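Local coordinates for protein uricase (Bacillus fastidiosus, PDB 4R8X) that catalyses, as a urate oxidase, the oxidation of urate to 5-hydroxyisourate, the first step in the breakdown of urate to (S)-allantoin, at residues D[12-16]-D[76-81]; D[45-51]-D[106-112]. All blocks are in the same frame, centred on the assembly; numbering follows the deposited sequence.

Contact 1: residues D[12-16]-D[76-81]; sequences VYVFR and IQRHAA
R16 of strand 12-16 reaches A80 of helix 76-81 along most of its length. Its CB lies 4.4 Å from A80 CB, and CG and CD pass the A80 carbonyl, with CD 3.4 Å from A80 O. A bend at chi2 (76°) turns the chain so that NH1 donates to A80 O over 2.9 Å, in both the carbonyl and guanidinium planes. CZ lies about equally far from A80 O and A81 O, the latter over one guanidinium face without bonding; NH1 also bonds Y83 O, and NH2 bonds Y18 O weakly. Shortened to an alanine, this residue would no longer reach the helix end, and A80 O and Y83 O would probably lose their shared donor. This is helix-on-sheet packing, as in the tunnelling fold (T-fold) of uricases; the axes of segments 12-16 and 76-81 run 15° apart. Two residues back along the strand, V14 sets CG2 tightly against A80 CB (3.4 Å), and the V12 and I76 side chains cross at a slant, V12 CG1 4.2 Å from I76 CD1. Q77, extended beyond CG, sends NE2 to Y13 O (3.2 Å), tilted from the carbonyl plane; T290 of a second subunit also bonds Y13 O.

Contact 2: residues D[45-51]-D[106-112]; sequences AKVALKG and LDAVRLE
V47 and L111 lie side by side on one face of an antiparallel beta ladder, with V47 CG2 3.6 Å from L111 CD2. They form a non-hydrogen-bonded pair, as do L49 and V109, with L49 CD2 4.0 Å from V109 CG1. The L106 side chain crosses that of L49, their CD1 atoms in contact, and extends this apolar row beyond the regular strand. Alternating with them are the hydrogen-bonded pairs K46 with E112, A48 with R110 and K50 with A108. The bond from R110 N to A48 O is nearly straight, 175° at the hydrogen. At the L106 end the register slips into a classic beta bulge: D107 and A108 both face K50, and K50 O accepts from D107 N at 2.8 Å and from A108 N at 3.2 Å, the latter approaching from above the carbonyl plane. D107 OD2, close to G51 CA, bonds E52 N. Farther out, F99 of helix 88-102 and M72 of helix 69-82 cover the V47 and L49 face. The other face carries K46, K50, R110 and E112 around the small A48 and A108. E149 on strand 143-153 pairs with both K50 and R110, which probably offsets the two like charges there, E161 takes R110 as well, and F298 of a third subunit makes a cation-pi contact with K46. With CG anti to the backbone N (chi1 -176°) and the chain extended, K46 runs alongside E112, and one water joins K46 NZ to E112 OE1. The other oxygen, E112 OE2, receives R110 NE at 2.8 Å through its anti lone pair, in the guanidinium plane.

In the fold
The two contacts illustrate two ways of building on one antiparallel sheet, in which strands 5-17 and 40-50 are neighbours. Contact 1 lays a helix on the sheet and is buried; contact 2 joins two strands within it and is partly buried, with a helix-covered apolar face and charged residues on the other. Backbone-to-backbone bonds dominate contact 2, whereas in contact 1 side chains supply the donors to backbone carbonyls. They meet directly: V12 N lies 2.9 Å from A45 O, probably a hydrogen bond, and I76 CD1 packs on V47 CG1 at 3.6 Å, so the helix packed on strand 5-17 also reaches contact 2. A third subunit touches both, and a second also reaches contact 1.

Contact 1: residues D[12-16]-D[76-81]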
loop_
_atom_site.group_PDB
_atom_site.type_symbol
_atom_site.label_atom_id
_atom_site.label_comp_id
_atom_site.label_asym_id
_atom_site.label_seq_id
_atom_site.Cartn_x
_atom_site.Cartn_y
_atom_site.Cartn_z
ATOM N N VAL D 12 -12.897 -6.687 -11.427
ATOM C CA VAL D 12 -13.411 -7.957 -11.923
ATOM C C VAL D 12 -12.226 -8.846 -12.283
ATOM O O VAL D 12 -11.734 -8.856 -13.417
ATOM C CB VAL D 12 -14.339 -7.785 -13.146
ATOM C CG1 VAL D 12 -14.854 -9.158 -13.615
ATOM C CG2 VAL D 12 -15.488 -6.857 -12.808
ATOM N N TYR D 13 -11.740 -9.574 -11.290
ATOM C CA TYR D 13 -10.644 -10.497 -11.528
ATOM C C TYR D 13 -11.168 -11.666 -12.329
ATOM O O TYR D 13 -12.205 -12.259 -12.006
ATOM C CB TYR D 13 -9.996 -10.978 -10.225
ATOM C CG TYR D 13 -9.200 -9.900 -9.517
ATOM C CD1 TYR D 13 -7.890 -9.625 -9.883
ATOM C CD2 TYR D 13 -9.765 -9.146 -8.497
ATOM C CE1 TYR D 13 -7.147 -8.634 -9.234
ATOM C CE2 TYR D 13 -9.041 -8.146 -7.861
ATOM C CZ TYR D 13 -7.733 -7.901 -8.231
ATOM O OH TYR D 13 -6.998 -6.927 -7.593
ATOM N N VAL D 14 -10.473 -11.966 -13.412
ATOM C CA VAL D 14 -10.880 -13.068 -14.250
ATOM C C VAL D 14 -9.639 -13.826 -14.719
ATOM O O VAL D 14 -8.733 -13.249 -15.312
ATOM C CB VAL D 14 -11.817 -12.603 -15.392
ATOM C CG1 VAL D 14 -11.209 -11.479 -16.187
ATOM C CG2 VAL D 14 -12.169 -13.759 -16.276
ATOM N N PHE D 15 -9.586 -15.109 -14.373
ATOM C CA PHE D 15 -8.408 -15.937 -14.616
ATOM C C PHE D 15 -8.799 -17.130 -15.476
ATOM O O PHE D 15 -9.380 -18.112 -14.988
ATOM C CB PHE D 15 -7.786 -16.408 -13.292
ATOM C CG PHE D 15 -7.607 -15.312 -12.270
ATOM C CD1 PHE D 15 -7.049 -14.089 -12.622
ATOM C CD2 PHE D 15 -8.004 -15.506 -10.956
ATOM C CE1 PHE D 15 -6.888 -13.084 -11.681
ATOM C CE2 PHE D 15 -7.839 -14.507 -10.010
ATOM C CZ PHE D 15 -7.268 -13.303 -10.364
ATOM N N ARG D 16 -8.525 -17.031 -16.770
ATOM C CA ARG D 16 -8.820 -18.133 -17.689
ATOM C C ARG D 16 -7.605 -19.035 -17.811
ATOM O O ARG D 16 -6.494 -18.563 -18.041
ATOM C CB ARG D 16 -9.229 -17.589 -19.065
ATOM C CG ARG D 16 -9.032 -18.555 -20.229
ATOM C CD ARG D 16 -10.106 -19.632 -20.275
ATOM N NE ARG D 16 -9.802 -20.585 -21.337
ATOM C CZ ARG D 16 -10.117 -20.404 -22.614
ATOM N NH1 ARG D 16 -10.761 -19.308 -22.981
ATOM N NH2 ARG D 16 -9.784 -21.312 -23.516
ATOM N N ILE D 76 -18.602 -10.975 -17.955
ATOM C CA ILE D 76 -17.204 -10.956 -18.330
ATOM C C ILE D 76 -16.586 -12.316 -18.076
ATOM O O ILE D 76 -15.902 -12.881 -18.931
ATOM C CB ILE D 76 -16.436 -9.866 -17.553
ATOM C CG1 ILE D 76 -16.935 -8.470 -17.955
ATOM C CG2 ILE D 76 -14.917 -9.998 -17.768
ATOM C CD1 ILE D 76 -16.509 -7.381 -16.984
ATOM N N GLN D 77 -16.853 -12.853 -16.896
ATOM C CA GLN D 77 -16.266 -14.122 -16.523
ATOM C C GLN D 77 -16.699 -15.263 -17.456
ATOM O O GLN D 77 -15.894 -16.126 -17.811
ATOM C CB GLN D 77 -16.541 -14.411 -15.042
ATOM C CG GLN D 77 -15.733 -13.468 -14.124
ATOM C CD GLN D 77 -16.162 -13.515 -12.675
ATOM O OE1 GLN D 77 -17.206 -14.069 -12.346
ATOM N NE2 GLN D 77 -15.349 -12.926 -11.797
ATOM N N ARG D 78 -17.948 -15.248 -17.904
ATOM C CA ARG D 78 -18.389 -16.285 -18.818
ATOM C C ARG D 78 -17.795 -16.120 -20.212
ATOM O O ARG D 78 -17.489 -17.103 -20.890
ATOM C CB ARG D 78 -19.910 -16.346 -18.864
ATOM C CG ARG D 78 -20.459 -16.965 -17.603
ATOM C CD ARG D 78 -21.956 -16.909 -17.536
ATOM N NE ARG D 78 -22.395 -16.779 -16.155
ATOM C CZ ARG D 78 -23.664 -16.649 -15.799
ATOM N NH1 ARG D 78 -24.603 -16.652 -16.732
ATOM N NH2 ARG D 78 -23.990 -16.528 -14.519
ATOM N N HIS D 79 -17.619 -14.878 -20.645
ATOM C CA HIS D 79 -16.982 -14.657 -21.930
ATOM C C HIS D 79 -15.490 -14.995 -21.924
ATOM O O HIS D 79 -14.927 -15.297 -22.972
ATOM C CB HIS D 79 -17.260 -13.247 -22.453
ATOM C CG HIS D 79 -18.639 -13.099 -23.013
ATOM N ND1 HIS D 79 -19.752 -12.954 -22.211
ATOM C CD2 HIS D 79 -19.095 -13.148 -24.289
ATOM C CE1 HIS D 79 -20.832 -12.892 -22.974
ATOM N NE2 HIS D 79 -20.460 -13.009 -24.237
ATOM N N ALA D 80 -14.859 -14.991 -20.750
ATOM C CA ALA D 80 -13.484 -15.455 -20.664
ATOM C C ALA D 80 -13.377 -16.940 -21.002
ATOM O O ALA D 80 -12.356 -17.396 -21.516
ATOM C CB ALA D 80 -12.913 -15.182 -19.283
ATOM N N ALA D 81 -14.444 -17.688 -20.741
ATOM C CA ALA D 81 -14.441 -19.114 -21.046
ATOM C C ALA D 81 -14.642 -19.365 -22.537
ATOM O O ALA D 81 -14.080 -20.305 -23.082
ATOM C CB ALA D 81 -15.490 -19.853 -20.225
#

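Contact 2: residues D[45-51]-D[106-112]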
loop_
_atom_site.group_PDB
_atom_site.type_symbol
_atom_site.label_atom_id
_atom_site.label_comp_id
_atom_site.label_asym_id
_atom_site.label_seq_id
_atom_site.Cartn_x
_atom_site.Cartn_y
_atom_site.Cartn_z
ATOM N N ALA D 45 -10.186 -6.734 -14.651
ATOM C CA ALA D 45 -10.973 -5.983 -15.622
ATOM C C ALA D 45 -11.913 -4.977 -14.965
ATOM O O ALA D 45 -12.387 -5.180 -13.845
ATOM C CB ALA D 45 -11.763 -6.933 -16.524
ATOM N N LYS D 46 -12.194 -3.897 -15.690
ATOM C CA LYS D 46 -13.095 -2.849 -15.236
ATOM C C LYS D 46 -13.993 -2.483 -16.401
ATOM O O LYS D 46 -13.512 -2.086 -17.469
ATOM C CB LYS D 46 -12.299 -1.624 -14.782
ATOM C CG LYS D 46 -13.145 -0.511 -14.191
ATOM C CD LYS D 46 -12.273 0.661 -13.758
ATOM C CE LYS D 46 -13.094 1.746 -13.085
ATOM N NZ LYS D 46 -12.213 2.611 -12.244
ATOM N N VAL D 47 -15.297 -2.632 -16.198
ATOM C CA VAL D 47 -16.264 -2.364 -17.262
ATOM C C VAL D 47 -17.134 -1.175 -16.915
ATOM O O VAL D 47 -17.581 -1.041 -15.778
ATOM C CB VAL D 47 -17.164 -3.596 -17.560
ATOM C CG1 VAL D 47 -17.888 -4.093 -16.304
ATOM C CG2 VAL D 47 -18.156 -3.285 -18.684
ATOM N N ALA D 48 -17.351 -0.300 -17.898
ATOM C CA ALA D 48 -18.257 0.828 -17.752
ATOM C C ALA D 48 -19.280 0.779 -18.876
ATOM O O ALA D 48 -18.909 0.609 -20.044
ATOM C CB ALA D 48 -17.488 2.143 -17.800
ATOM N N LEU D 49 -20.557 0.907 -18.517
ATOM C CA LEU D 49 -21.637 0.980 -19.501
ATOM C C LEU D 49 -22.077 2.429 -19.666
ATOM O O LEU D 49 -22.141 3.184 -18.704
ATOM C CB LEU D 49 -22.819 0.123 -19.046
ATOM C CG LEU D 49 -22.537 -1.330 -18.671
ATOM C CD1 LEU D 49 -23.854 -2.072 -18.513
ATOM C CD2 LEU D 49 -21.649 -2.027 -19.693
ATOM N N LYS D 50 -22.399 2.816 -20.897
ATOM C CA LYS D 50 -22.823 4.182 -21.196
ATOM C C LYS D 50 -24.040 4.196 -22.099
ATOM O O LYS D 50 -24.243 3.291 -22.912
ATOM C CB LYS D 50 -21.710 4.955 -21.903
ATOM C CG LYS D 50 -20.437 5.132 -21.097
ATOM C CD LYS D 50 -19.347 5.788 -21.935
ATOM C CE LYS D 50 -18.054 5.947 -21.140
ATOM N NZ LYS D 50 -17.005 6.627 -21.949
ATOM N N GLY D 51 -24.837 5.246 -21.960
ATOM C CA GLY D 51 -25.953 5.476 -22.856
ATOM C C GLY D 51 -26.919 6.493 -22.300
ATOM O O GLY D 51 -27.162 6.537 -21.100
ATOM N N LEU D 106 -27.847 0.206 -24.541
ATOM C CA LEU D 106 -26.528 0.770 -24.304
ATOM C C LEU D 106 -26.000 1.425 -25.576
ATOM O O LEU D 106 -26.198 0.893 -26.674
ATOM C CB LEU D 106 -25.565 -0.334 -23.878
ATOM C CG LEU D 106 -25.937 -1.115 -22.617
ATOM C CD1 LEU D 106 -24.893 -2.186 -22.344
ATOM C CD2 LEU D 106 -26.111 -0.177 -21.425
ATOM N N ASP D 107 -25.326 2.568 -25.428
ATOM C CA ASP D 107 -24.707 3.268 -26.559
ATOM C C ASP D 107 -23.218 2.935 -26.684
ATOM O O ASP D 107 -22.667 2.963 -27.773
ATOM C CB ASP D 107 -24.832 4.794 -26.423
ATOM C CG ASP D 107 -26.270 5.289 -26.415
ATOM O OD1 ASP D 107 -27.162 4.591 -26.932
ATOM O OD2 ASP D 107 -26.496 6.407 -25.902
ATOM N N ALA D 108 -22.562 2.655 -25.562
ATOM C CA ALA D 108 -21.133 2.366 -25.587
ATOM C C ALA D 108 -20.753 1.533 -24.377
ATOM O O ALA D 108 -21.426 1.589 -23.342
ATOM C CB ALA D 108 -20.314 3.656 -25.622
ATOM N N VAL D 109 -19.703 0.731 -24.544
ATOM C CA VAL D 109 -19.143 -0.073 -23.463
ATOM C C VAL D 109 -17.626 0.074 -23.438
ATOM O O VAL D 109 -16.970 -0.075 -24.464
ATOM C CB VAL D 109 -19.497 -1.562 -23.634
ATOM C CG1 VAL D 109 -18.872 -2.397 -22.505
ATOM C CG2 VAL D 109 -21.012 -1.747 -23.665
ATOM N N ARG D 110 -17.077 0.356 -22.258
ATOM C CA ARG D 110 -15.637 0.520 -22.100
ATOM C C ARG D 110 -15.076 -0.555 -21.191
ATOM O O ARG D 110 -15.559 -0.740 -20.075
ATOM C CB ARG D 110 -15.342 1.880 -21.463
ATOM C CG ARG D 110 -13.861 2.176 -21.249
ATOM C CD ARG D 110 -13.686 3.529 -20.575
ATOM N NE ARG D 110 -12.285 3.926 -20.428
ATOM C CZ ARG D 110 -11.595 4.537 -21.380
ATOM N NH1 ARG D 110 -12.181 4.802 -22.540
ATOM N NH2 ARG D 110 -10.328 4.885 -21.185
ATOM N N LEU D 111 -14.060 -1.253 -21.673
ATOM C CA LEU D 111 -13.327 -2.211 -20.851
ATOM C C LEU D 111 -11.890 -1.762 -20.689
ATOM O O LEU D 111 -11.237 -1.383 -21.663
ATOM C CB LEU D 111 -13.339 -3.599 -21.492
ATOM C CG LEU D 111 -14.380 -4.624 -21.060
ATOM C CD1 LEU D 111 -14.157 -5.059 -19.609
ATOM C CD2 LEU D 111 -15.797 -4.092 -21.311
ATOM N N GLU D 112 -11.415 -1.803 -19.447
ATOM C CA GLU D 112 -10.008 -1.580 -19.130
ATOM C C GLU D 112 -9.482 -2.837 -18.452
ATOM O O GLU D 112 -10.214 -3.497 -17.712
ATOM C CB GLU D 112 -9.862 -0.402 -18.172
ATOM C CG GLU D 112 -10.333 0.909 -18.757
ATOM C CD GLU D 112 -10.332 2.046 -17.754
ATOM O OE1 GLU D 112 -9.790 1.872 -16.639
ATOM O OE2 GLU D 112 -10.886 3.116 -18.081
HETATM O O HOH W 1 -10.170 3.303 -14.335
#